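Local coordinates for protein cytochrome C (Marichromatium purpuratum 984, PDB 5LO9) that carries electrons on covalently bound heme c groups and, as a TsdBA thiosulfate dehydrogenase, oxidises thiosulfate, probably to tetrathionate, at residues Y144-L147 / L148-Q152; A183-F186 / A187-L191; I52-R56 / A57-S61. All blocks are in the same frame, centred on the assembly; numbering follows the deposited sequence.

Contact 1: Y144-L147 / L148-Q152; sequences YSYL and LAQLQ. With HEC (heme c), chain C.
Tyr146 and Gln150 meet one turn apart in the first half of helix 144-156, a local i to i+4 contact in the second cytochrome c region of the chain, where the helix contributes to the pockets of two hemes. The backbone beneath is regular: Leu148 N bonds to Tyr144 O at 2.9 Å, and the i to i+4 pattern continues through Leu151. Gln150 turns sharply at its second torsion (chi2 -39°), which folds the chain back against the tyrosine. Its CG comes over one face of the Tyr146 ring, offset toward the rim, as a CH-pi contact 4.0 Å from the ring centroid. The amide follows at a slant, its plane 28° from that of the ring. NE2 donates to HEC O2D at 3.0 Å and, weakly, to Tyr146 O at 3.3 Å. That carbonyl also takes the helical bond from Gln150 N, at 3.1 Å. At the other end of the amide, OE1 is bonded to Arg159 NH1. Tyr146 OH reaches Arg60 and a propionate oxygen of a second heme. A phenylalanine here would keep a ring under Gln150 CG but would probably leave Arg60 NH2 and that propionate without the hydroxyl that ties them together. Round the helix, Tyr144 and Leu148 run side by side, and CD2 of Leu148 sits 3.7 Å from Tyr144 OH. Tyr144 also packs on Ala183 and Arg180, while Leu148 packs on Gln179, so this flank meets helix 176-187. The helix thus packs against a neighbour on one side and offers an amide and a hydroxyl on another; these neutral donors are likely to help steady propionate charge from two hemes where they come close together.

Contact 2: A183-F186 / A187-L191; sequences AAYF and ATRPL
With its CG anti to the backbone N (chi1 -180°), Tyr185 swings its ring along the end of helix 176-187, and Arg189, bent at both its second and third torsions (chi3 84°), doubles back to lay its guanidinium on that ring. The two groups are stacked almost flat, planes 13° apart. Arg189 CZ is 4.0 Å from the Tyr185 ring centroid, over the face, a cation-pi pair; NE hovers over the ring centre, and CD comes nearest the rim at CE2. The guanidinium is also held by its own N-H groups. NE donates to Tyr185 O at 3.0 Å, approaching from above the carbonyl plane rather than along a lone pair. NH2 reaches Thr188 OG1 at 3.0 Å, with the oxygen lying close to the guanidinium plane. That hydroxyl stands 3.1 Å from both Ala184 O and Tyr185 O, and its single proton could serve either. Backbone bonds finish the helix: Ala187 N to Ala183 O at 2.9 Å, then Thr188 N to Ala184 O at 3.1 Å as Thr188 leaves helical geometry. Arg189 N turns to Phe186 O instead. Beside the stack, CG of Arg189 lies 4.1 Å from Phe186 CD1, and Tyr185 CD2 sits over the Phe186 ring. Tyr185 and Phe186 also pack on helix 102-110, the pairing of N- and C-terminal helices of the cytochrome c fold; Phe186 comes near the heme-bearing Cys121, while Tyr185 OH is bonded to Glu109. The carbonyls at the end of the helix therefore find donors in the residues that follow it, and a positive guanidinium placed at this C-terminal end is likely to suit the partial negative charge gathered there, with the tyrosine ring backing one face and probably limiting its rotation.

Contact 3: I52-R56 / A57-S61; sequences IERFR and AGQRS. With HEC (heme c), chain C; PGO (S-1,2-propanediol), chain I.
Arg54 NH1 gives Gln59 OE1 a 2.9 Å hydrogen bond, nearly straight at 162°, with the amide oxygen in the guanidinium plane. The same guanidinium also bonds to a propanediol, probably from the crystallisation liquor, through NH1 and NH2, and NH2 serves a propionate of a second heme as well. Arg60 works for the first heme: its NH1 reaches HEC O2A at 3.0 Å and its NH2 reaches HEC O1D at 3.2 Å, so one guanidinium spans both propionates. Gln51 OE1 takes a further bond from Arg60 NH1. Between the two arginines, helix 45-57 ends in a Schellman motif, which probably helps them face their separate partners. Gly58 leaves the helix with a positive phi, at which a side chain would be jammed against the preceding carbonyl. Its N bonds to Phe55 O at 3.3 Å, while Gln59 N makes a weak bond back to Arg54 O. The chain then reverses beside the helix, and Arg60 comes to lie against Phe55. Arg60 CB sits over one face of that ring, 4.0 Å from its centroid, in a CH-pi contact. Further out the chain bends at chi3 (81°), carrying the guanidinium round until Phe55 CZ lies over its face, offset toward the rim, the planes 28° apart. Phe55 is thus a flat backing for the group that holds the propionates, and its own edge points to HEC O1D, 3.8 Å from CZ. It also packs on Met65, the axial ligand of this heme, and on Ser66 and Ala69 of helix 66-71. One turn earlier, Ile52 CG1 rests 3.9 Å from the heme methyl HEC CMA.

Contacts 1 and 3 work on the same heme c, although they belong to different cytochrome c regions of the chain, and both also reach a second heme, through Tyr146 and Arg54. Their centres are about 17 Å apart, yet Tyr146 OH and Arg60 NH2 approach to 2.9 Å, a probable hydrogen bond beside the propionates, and Gln150 OE1 lies 3.3 Å from Arg60 NH2. Contact 2 packs on contact 1, centres about 12 Å apart, with Leu147 CD1 3.7 Å from Ala183 O. Contacts 2 and 3 do not touch: their nearest atoms are about 14 Å apart. Helix 144-156 therefore lies between the end of helix 176-187 and the heme propionates that Arg60 holds.

Contact 1: Y144-L147 / L148-Q152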
loop_
_atom_site.group_PDB
_atom_site.type_symbol
_atom_site.label_atom_id
_atom_site.label_comp_id
_atom_site.label_asym_id
_atom_site.label_seq_id
_atom_site.Cartn_x
_atom_site.Cartn_y
_atom_site.Cartn_z
ATOM N N TYR A 144 12.806 -6.702 -44.941
ATOM C CA TYR A 144 13.253 -5.408 -44.453
ATOM C C TYR A 144 13.037 -4.332 -45.493
ATOM O O TYR A 144 12.448 -3.282 -45.206
ATOM C CB TYR A 144 14.729 -5.479 -44.082
ATOM C CG TYR A 144 15.416 -4.137 -43.787
ATOM C CD1 TYR A 144 15.414 -3.572 -42.486
ATOM C CD2 TYR A 144 16.121 -3.470 -44.791
ATOM C CE1 TYR A 144 16.075 -2.370 -42.218
ATOM C CE2 TYR A 144 16.776 -2.287 -44.533
ATOM C CZ TYR A 144 16.753 -1.732 -43.255
ATOM O OH TYR A 144 17.415 -0.541 -43.058
ATOM N N SER A 145 13.485 -4.588 -46.725
ATOM C CA SER A 145 13.378 -3.577 -47.771
ATOM C C SER A 145 11.931 -3.162 -47.993
ATOM O O SER A 145 11.662 -1.987 -48.279
ATOM C CB SER A 145 13.996 -4.092 -49.057
ATOM O OG SER A 145 13.472 -5.371 -49.399
ATOM N N TYR A 146 10.988 -4.116 -47.883
ATOM C CA TYR A 146 9.578 -3.822 -48.146
ATOM C C TYR A 146 8.968 -2.978 -47.035
ATOM O O TYR A 146 8.289 -1.972 -47.296
ATOM C CB TYR A 146 8.793 -5.109 -48.300
ATOM C CG TYR A 146 7.329 -4.835 -48.490
ATOM C CD1 TYR A 146 6.865 -4.212 -49.630
ATOM C CD2 TYR A 146 6.413 -5.180 -47.523
ATOM C CE1 TYR A 146 5.500 -3.941 -49.808
ATOM C CE2 TYR A 146 5.047 -4.911 -47.681
ATOM C CZ TYR A 146 4.610 -4.281 -48.824
ATOM O OH TYR A 146 3.279 -4.018 -48.983
ATOM N N LEU A 147 9.185 -3.396 -45.783
ATOM C CA LEU A 147 8.706 -2.624 -44.637
ATOM C C LEU A 147 9.260 -1.201 -44.655
ATOM O O LEU A 147 8.516 -0.232 -44.428
ATOM C CB LEU A 147 9.082 -3.336 -43.337
ATOM C CG LEU A 147 8.334 -4.635 -43.062
ATOM C CD1 LEU A 147 9.045 -5.403 -42.024
ATOM C CD2 LEU A 147 6.953 -4.314 -42.599
ATOM N N LEU A 148 10.558 -1.049 -44.928
ATOM C CA LEU A 148 11.138 0.286 -44.900
ATOM C C LEU A 148 10.579 1.145 -46.037
ATOM O O LEU A 148 10.349 2.351 -45.868
ATOM C CB LEU A 148 12.659 0.204 -44.993
ATOM C CG LEU A 148 13.412 1.556 -44.987
ATOM C CD1 LEU A 148 13.046 2.430 -43.765
ATOM C CD2 LEU A 148 14.902 1.355 -45.058
ATOM N N ALA A 149 10.345 0.544 -47.205
ATOM C CA ALA A 149 9.764 1.309 -48.303
ATOM C C ALA A 149 8.379 1.841 -47.928
ATOM O O ALA A 149 8.074 3.017 -48.155
ATOM C CB ALA A 149 9.691 0.441 -49.559
ATOM N N GLN A 150 7.525 0.993 -47.338
ATOM C CA GLN A 150 6.193 1.463 -46.976
ATOM C C GLN A 150 6.271 2.629 -45.989
ATOM O O GLN A 150 5.539 3.624 -46.115
ATOM C CB GLN A 150 5.378 0.315 -46.376
ATOM C CG GLN A 150 5.244 -0.913 -47.249
ATOM C CD GLN A 150 5.057 -0.615 -48.723
ATOM O OE1 GLN A 150 4.061 -0.032 -49.130
ATOM N NE2 GLN A 150 5.994 -1.041 -49.528
ATOM N N LEU A 151 7.152 2.528 -44.993
ATOM C CA LEU A 151 7.214 3.598 -44.012
ATOM C C LEU A 151 7.735 4.869 -44.659
ATOM O O LEU A 151 7.218 5.962 -44.410
ATOM C CB LEU A 151 8.084 3.186 -42.823
ATOM C CG LEU A 151 7.587 2.065 -41.909
ATOM C CD1 LEU A 151 8.675 1.727 -40.847
ATOM C CD2 LEU A 151 6.284 2.451 -41.241
ATOM N N GLN A 152 8.723 4.742 -45.541
ATOM C CA GLN A 152 9.183 5.908 -46.286
ATOM C C GLN A 152 8.062 6.470 -47.156
ATOM O O GLN A 152 7.914 7.692 -47.280
ATOM C CB GLN A 152 10.384 5.520 -47.119
ATOM C CG GLN A 152 11.642 5.418 -46.302
ATOM C CD GLN A 152 12.786 4.763 -47.054
ATOM O OE1 GLN A 152 12.596 3.918 -47.952
ATOM N NE2 GLN A 152 13.983 5.118 -46.663
HETATM FE FE HEC C . 3.766 -8.136 -56.476
HETATM C CHA HEC C . 3.773 -5.897 -53.798
HETATM C CHB HEC C . 0.563 -9.280 -55.517
HETATM C CHC HEC C . 3.603 -10.120 -59.368
HETATM C CHD HEC C . 7.059 -7.192 -57.306
HETATM N NA HEC C . 2.407 -7.689 -54.943
HETATM C C1A HEC C . 2.599 -6.770 -53.973
HETATM C C2A HEC C . 1.448 -6.660 -53.030
HETATM C C3A HEC C . 0.514 -7.654 -53.558
HETATM C C4A HEC C . 1.207 -8.236 -54.728
HETATM C CMA HEC C . -0.823 -7.970 -52.989
HETATM C CAA HEC C . 1.248 -5.773 -51.817
HETATM C CBA HEC C . 1.707 -6.584 -50.620
HETATM C CGA HEC C . 1.329 -6.041 -49.256
HETATM O O1A HEC C . 1.892 -6.557 -48.261
HETATM O O2A HEC C . 0.488 -5.126 -49.131
HETATM N NB HEC C . 2.362 -9.456 -57.273
HETATM C C1B HEC C . 1.180 -9.778 -56.741
HETATM C C2B HEC C . 0.429 -10.738 -57.559
HETATM C C3B HEC C . 1.313 -10.991 -58.700
HETATM C C4B HEC C . 2.479 -10.137 -58.427
HETATM C CMB HEC C . -0.902 -11.319 -57.245
HETATM C CAB HEC C . 1.056 -11.874 -59.879
HETATM C CBB HEC C . -0.218 -11.396 -60.559
HETATM N NC HEC C . 5.088 -8.573 -58.029
HETATM C C1C HEC C . 4.836 -9.359 -59.084
HETATM C C2C HEC C . 5.990 -9.464 -59.998
HETATM C C3C HEC C . 7.010 -8.622 -59.385
HETATM C C4C HEC C . 6.339 -8.130 -58.168
HETATM C CMC HEC C . 6.061 -10.269 -61.245
HETATM C CAC HEC C . 8.407 -8.309 -59.836
HETATM C CBC HEC C . 8.430 -7.831 -61.249
HETATM N ND HEC C . 5.154 -6.789 -55.706
HETATM C C1D HEC C . 6.384 -6.563 -56.176
HETATM C C2D HEC C . 7.119 -5.553 -55.403
HETATM C C3D HEC C . 6.179 -5.159 -54.366
HETATM C C4D HEC C . 4.974 -5.981 -54.655
HETATM C CMD HEC C . 8.501 -5.040 -55.636
HETATM C CAD HEC C . 6.413 -4.091 -53.340
HETATM C CBD HEC C . 5.617 -2.900 -53.877
HETATM C CGD HEC C . 5.745 -1.693 -52.996
HETATM O O1D HEC C . 4.798 -0.857 -52.936
HETATM O O2D HEC C . 6.824 -1.585 -52.388
#

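Contact 2: A183-F186 / A187-L191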
loop_
_atom_site.group_PDB
_atom_site.type_symbol
_atom_site.label_atom_id
_atom_site.label_comp_id
_atom_site.label_asym_id
_atom_site.label_seq_id
_atom_site.Cartn_x
_atom_site.Cartn_y
_atom_site.Cartn_z
ATOM N N ALA A 183 11.838 -1.673 -39.076
ATOM C CA ALA A 183 11.800 -2.611 -40.184
ATOM C C ALA A 183 12.657 -3.822 -39.882
ATOM O O ALA A 183 12.261 -4.964 -40.150
ATOM C CB ALA A 183 12.254 -1.924 -41.457
ATOM N N ALA A 184 13.834 -3.599 -39.303
ATOM C CA ALA A 184 14.684 -4.743 -38.967
ATOM C C ALA A 184 14.046 -5.593 -37.874
ATOM O O ALA A 184 14.045 -6.826 -37.961
ATOM C CB ALA A 184 16.070 -4.264 -38.544
ATOM N N TYR A 185 13.458 -4.944 -36.867
ATOM C CA TYR A 185 12.809 -5.673 -35.795
ATOM C C TYR A 185 11.737 -6.593 -36.350
ATOM O O TYR A 185 11.777 -7.807 -36.143
ATOM C CB TYR A 185 12.203 -4.694 -34.786
ATOM C CG TYR A 185 11.512 -5.392 -33.635
ATOM C CD1 TYR A 185 12.210 -5.771 -32.498
ATOM C CD2 TYR A 185 10.173 -5.739 -33.719
ATOM C CE1 TYR A 185 11.578 -6.447 -31.449
ATOM C CE2 TYR A 185 9.542 -6.406 -32.693
ATOM C CZ TYR A 185 10.251 -6.771 -31.556
ATOM O OH TYR A 185 9.605 -7.434 -30.528
ATOM N N PHE A 186 10.800 -6.048 -37.113
ATOM C CA PHE A 186 9.686 -6.883 -37.552
ATOM C C PHE A 186 10.120 -7.854 -38.634
ATOM O O PHE A 186 9.551 -8.945 -38.742
ATOM C CB PHE A 186 8.505 -6.022 -38.020
ATOM C CG PHE A 186 7.675 -5.523 -36.886
ATOM C CD1 PHE A 186 6.919 -6.415 -36.129
ATOM C CD2 PHE A 186 7.688 -4.185 -36.530
ATOM C CE1 PHE A 186 6.160 -5.973 -35.056
ATOM C CE2 PHE A 186 6.944 -3.734 -35.466
ATOM C CZ PHE A 186 6.175 -4.630 -34.720
ATOM N N ALA A 187 11.129 -7.500 -39.424
ATOM C CA ALA A 187 11.631 -8.446 -40.415
ATOM C C ALA A 187 12.251 -9.679 -39.756
ATOM O O ALA A 187 12.224 -10.771 -40.334
ATOM C CB ALA A 187 12.625 -7.747 -41.335
ATOM N N THR A 188 12.777 -9.545 -38.535
ATOM C CA THR A 188 13.375 -10.679 -37.833
ATOM C C THR A 188 12.423 -11.315 -36.815
ATOM O O THR A 188 12.899 -11.961 -35.877
ATOM C CB THR A 188 14.685 -10.290 -37.133
ATOM O OG1 THR A 188 14.445 -9.312 -36.111
ATOM C CG2 THR A 188 15.662 -9.690 -38.117
ATOM N N ARG A 189 11.059 -11.077 -36.916
ATOM C CA ARG A 189 10.221 -11.878 -36.020
ATOM C C ARG A 189 9.828 -13.200 -36.655
ATOM O O ARG A 189 9.795 -13.344 -37.885
ATOM C CB ARG A 189 8.905 -11.190 -35.631
ATOM C CG ARG A 189 8.907 -9.807 -35.013
ATOM C CD ARG A 189 9.560 -9.756 -33.653
ATOM N NE ARG A 189 10.989 -9.621 -33.880
ATOM C CZ ARG A 189 11.929 -9.916 -33.010
ATOM N NH1 ARG A 189 11.581 -10.399 -31.818
ATOM N NH2 ARG A 189 13.206 -9.731 -33.361
ATOM N N PRO A 190 9.510 -14.183 -35.815
ATOM C CA PRO A 190 8.866 -15.404 -36.298
ATOM C C PRO A 190 7.412 -15.148 -36.660
ATOM O O PRO A 190 6.758 -14.240 -36.130
ATOM C CB PRO A 190 8.957 -16.332 -35.098
ATOM C CG PRO A 190 8.870 -15.380 -33.923
ATOM C CD PRO A 190 9.670 -14.197 -34.350
ATOM N N LEU A 191 6.892 -16.018 -37.532
ATOM C CA LEU A 191 5.548 -15.850 -38.078
ATOM C C LEU A 191 4.428 -16.427 -37.195
ATOM O O LEU A 191 3.250 -16.312 -37.582
ATOM C CB LEU A 191 5.471 -16.490 -39.464
ATOM C CG LEU A 191 6.683 -16.300 -40.354
ATOM C CD1 LEU A 191 6.361 -16.841 -41.736
ATOM C CD2 LEU A 191 7.057 -14.856 -40.414
#

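Contact 3: I52-R56 / A57-S61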
loop_
_atom_site.group_PDB
_atom_site.type_symbol
_atom_site.label_atom_id
_atom_site.label_comp_id
_atom_site.label_asym_id
_atom_site.label_seq_id
_atom_site.Cartn_x
_atom_site.Cartn_y
_atom_site.Cartn_z
ATOM N N ILE A 52 -4.119 -4.845 -54.078
ATOM C CA ILE A 52 -4.094 -4.820 -55.536
ATOM C C ILE A 52 -4.967 -3.678 -56.039
ATOM O O ILE A 52 -4.590 -2.930 -56.948
ATOM C CB ILE A 52 -4.516 -6.195 -56.093
ATOM C CG1 ILE A 52 -3.383 -7.208 -55.858
ATOM C CG2 ILE A 52 -4.780 -6.130 -57.567
ATOM C CD1 ILE A 52 -3.774 -8.667 -55.951
ATOM N N GLU A 53 -6.119 -3.490 -55.419
ATOM C CA GLU A 53 -6.994 -2.417 -55.849
ATOM C C GLU A 53 -6.441 -1.059 -55.459
ATOM O O GLU A 53 -6.726 -0.067 -56.144
ATOM C CB GLU A 53 -8.402 -2.629 -55.284
ATOM C CG GLU A 53 -9.218 -3.654 -56.084
ATOM C CD GLU A 53 -10.471 -4.210 -55.337
ATOM O OE1 GLU A 53 -10.819 -3.712 -54.233
ATOM O OE2 GLU A 53 -11.116 -5.159 -55.870
ATOM N N ARG A 54 -5.644 -0.985 -54.384
ATOM C CA ARG A 54 -5.003 0.291 -54.048
ATOM C C ARG A 54 -4.053 0.711 -55.153
ATOM O O ARG A 54 -4.019 1.886 -55.539
ATOM C CB ARG A 54 -4.223 0.213 -52.732
ATOM C CG ARG A 54 -5.062 0.152 -51.486
ATOM C CD ARG A 54 -4.512 0.990 -50.350
ATOM N NE ARG A 54 -5.092 0.557 -49.095
ATOM C CZ ARG A 54 -6.334 0.854 -48.719
ATOM N NH1 ARG A 54 -7.133 1.585 -49.487
ATOM N NH2 ARG A 54 -6.791 0.405 -47.573
ATOM N N PHE A 55 -3.254 -0.240 -55.653
ATOM C CA PHE A 55 -2.359 0.027 -56.767
ATOM C C PHE A 55 -3.158 0.549 -57.960
ATOM O O PHE A 55 -2.778 1.537 -58.594
ATOM C CB PHE A 55 -1.632 -1.256 -57.148
ATOM C CG PHE A 55 -0.441 -1.588 -56.317
ATOM C CD1 PHE A 55 0.729 -0.885 -56.456
ATOM C CD2 PHE A 55 -0.471 -2.660 -55.436
ATOM C CE1 PHE A 55 1.830 -1.213 -55.718
ATOM C CE2 PHE A 55 0.631 -2.991 -54.677
ATOM C CZ PHE A 55 1.774 -2.269 -54.805
ATOM N N ARG A 56 -4.289 -0.095 -58.255
ATOM C CA ARG A 56 -5.110 0.262 -59.407
ATOM C C ARG A 56 -5.744 1.636 -59.276
ATOM O O ARG A 56 -5.967 2.311 -60.289
ATOM C CB ARG A 56 -6.176 -0.816 -59.595
ATOM C CG ARG A 56 -5.545 -2.100 -60.091
ATOM C CD ARG A 56 -6.379 -3.270 -59.789
ATOM N NE ARG A 56 -7.620 -3.405 -60.561
ATOM C CZ ARG A 56 -7.720 -4.075 -61.701
ATOM N NH1 ARG A 56 -6.647 -4.630 -62.224
ATOM N NH2 ARG A 56 -8.888 -4.208 -62.305
ATOM N N ALA A 57 -6.061 2.041 -58.053
ATOM C CA ALA A 57 -6.680 3.316 -57.726
ATOM C C ALA A 57 -5.682 4.474 -57.587
ATOM O O ALA A 57 -6.097 5.641 -57.500
ATOM C CB ALA A 57 -7.469 3.149 -56.427
ATOM N N GLY A 58 -4.384 4.190 -57.537
ATOM C CA GLY A 58 -3.400 5.223 -57.334
ATOM C C GLY A 58 -3.107 5.572 -55.904
ATOM O O GLY A 58 -2.360 6.519 -55.664
ATOM N N GLN A 59 -3.662 4.851 -54.945
ATOM C CA GLN A 59 -3.249 5.026 -53.557
ATOM C C GLN A 59 -1.887 4.395 -53.273
ATOM O O GLN A 59 -1.296 4.666 -52.219
ATOM C CB GLN A 59 -4.291 4.422 -52.675
ATOM C CG GLN A 59 -5.633 4.967 -52.955
ATOM C CD GLN A 59 -6.664 4.243 -52.151
ATOM O OE1 GLN A 59 -6.584 3.021 -51.967
ATOM N NE2 GLN A 59 -7.621 4.973 -51.653
ATOM N N ARG A 60 -1.411 3.525 -54.163
ATOM C CA ARG A 60 -0.087 2.946 -54.082
ATOM C C ARG A 60 0.529 2.954 -55.465
ATOM O O ARG A 60 -0.163 2.728 -56.468
ATOM C CB ARG A 60 -0.129 1.507 -53.592
ATOM C CG ARG A 60 -0.343 1.349 -52.139
ATOM C CD ARG A 60 -0.316 -0.128 -51.825
ATOM N NE ARG A 60 1.031 -0.647 -51.713
ATOM C CZ ARG A 60 1.313 -1.829 -51.184
ATOM N NH1 ARG A 60 0.325 -2.586 -50.708
ATOM N NH2 ARG A 60 2.574 -2.248 -51.115
ATOM N N SER A 61 1.831 3.211 -55.520
ATOM C CA SER A 61 2.542 3.258 -56.789
ATOM C C SER A 61 3.913 2.641 -56.612
ATOM O O SER A 61 4.628 2.950 -55.655
ATOM C CB SER A 61 2.659 4.699 -57.296
ATOM O OG SER A 61 1.375 5.340 -57.236
HETATM FE FE HEC C . 3.766 -8.136 -56.476
HETATM C CHA HEC C . 3.773 -5.897 -53.798
HETATM C CHB HEC C . 0.563 -9.280 -55.517
HETATM C CHC HEC C . 3.603 -10.120 -59.368
HETATM C CHD HEC C . 7.059 -7.192 -57.306
HETATM N NA HEC C . 2.407 -7.689 -54.943
HETATM C C1A HEC C . 2.599 -6.770 -53.973
HETATM C C2A HEC C . 1.448 -6.660 -53.030
HETATM C C3A HEC C . 0.514 -7.654 -53.558
HETATM C C4A HEC C . 1.207 -8.236 -54.728
HETATM C CMA HEC C . -0.823 -7.970 -52.989
HETATM C CAA HEC C . 1.248 -5.773 -51.817
HETATM C CBA HEC C . 1.707 -6.584 -50.620
HETATM C CGA HEC C . 1.329 -6.041 -49.256
HETATM O O1A HEC C . 1.892 -6.557 -48.261
HETATM O O2A HEC C . 0.488 -5.126 -49.131
HETATM N NB HEC C . 2.362 -9.456 -57.273
HETATM C C1B HEC C . 1.180 -9.778 -56.741
HETATM C C2B HEC C . 0.429 -10.738 -57.559
HETATM C C3B HEC C . 1.313 -10.991 -58.700
HETATM C C4B HEC C . 2.479 -10.137 -58.427
HETATM C CMB HEC C . -0.902 -11.319 -57.245
HETATM C CAB HEC C . 1.056 -11.874 -59.879
HETATM C CBB HEC C . -0.218 -11.396 -60.559
HETATM N NC HEC C . 5.088 -8.573 -58.029
HETATM C C1C HEC C . 4.836 -9.359 -59.084
HETATM C C2C HEC C . 5.990 -9.464 -59.998
HETATM C C3C HEC C . 7.010 -8.622 -59.385
HETATM C C4C HEC C . 6.339 -8.130 -58.168
HETATM C CMC HEC C . 6.061 -10.269 -61.245
HETATM C CAC HEC C . 8.407 -8.309 -59.836
HETATM C CBC HEC C . 8.430 -7.831 -61.249
HETATM N ND HEC C . 5.154 -6.789 -55.706
HETATM C C1D HEC C . 6.384 -6.563 -56.176
HETATM C C2D HEC C . 7.119 -5.553 -55.403
HETATM C C3D HEC C . 6.179 -5.159 -54.366
HETATM C C4D HEC C . 4.974 -5.981 -54.655
HETATM C CMD HEC C . 8.501 -5.040 -55.636
HETATM C CAD HEC C . 6.413 -4.091 -53.340
HETATM C CBD HEC C . 5.617 -2.900 -53.877
HETATM C CGD HEC C . 5.745 -1.693 -52.996
HETATM O O1D HEC C . 4.798 -0.857 -52.936
HETATM O O2D HEC C . 6.824 -1.585 -52.388
HETATM C C1 PGO I . -11.190 1.043 -48.631
HETATM C C2 PGO I . -10.655 0.859 -47.199
HETATM C C3 PGO I . -9.803 2.081 -46.780
HETATM O O1 PGO I . -10.374 2.051 -49.295
HETATM O O2 PGO I . -9.888 -0.367 -47.041
#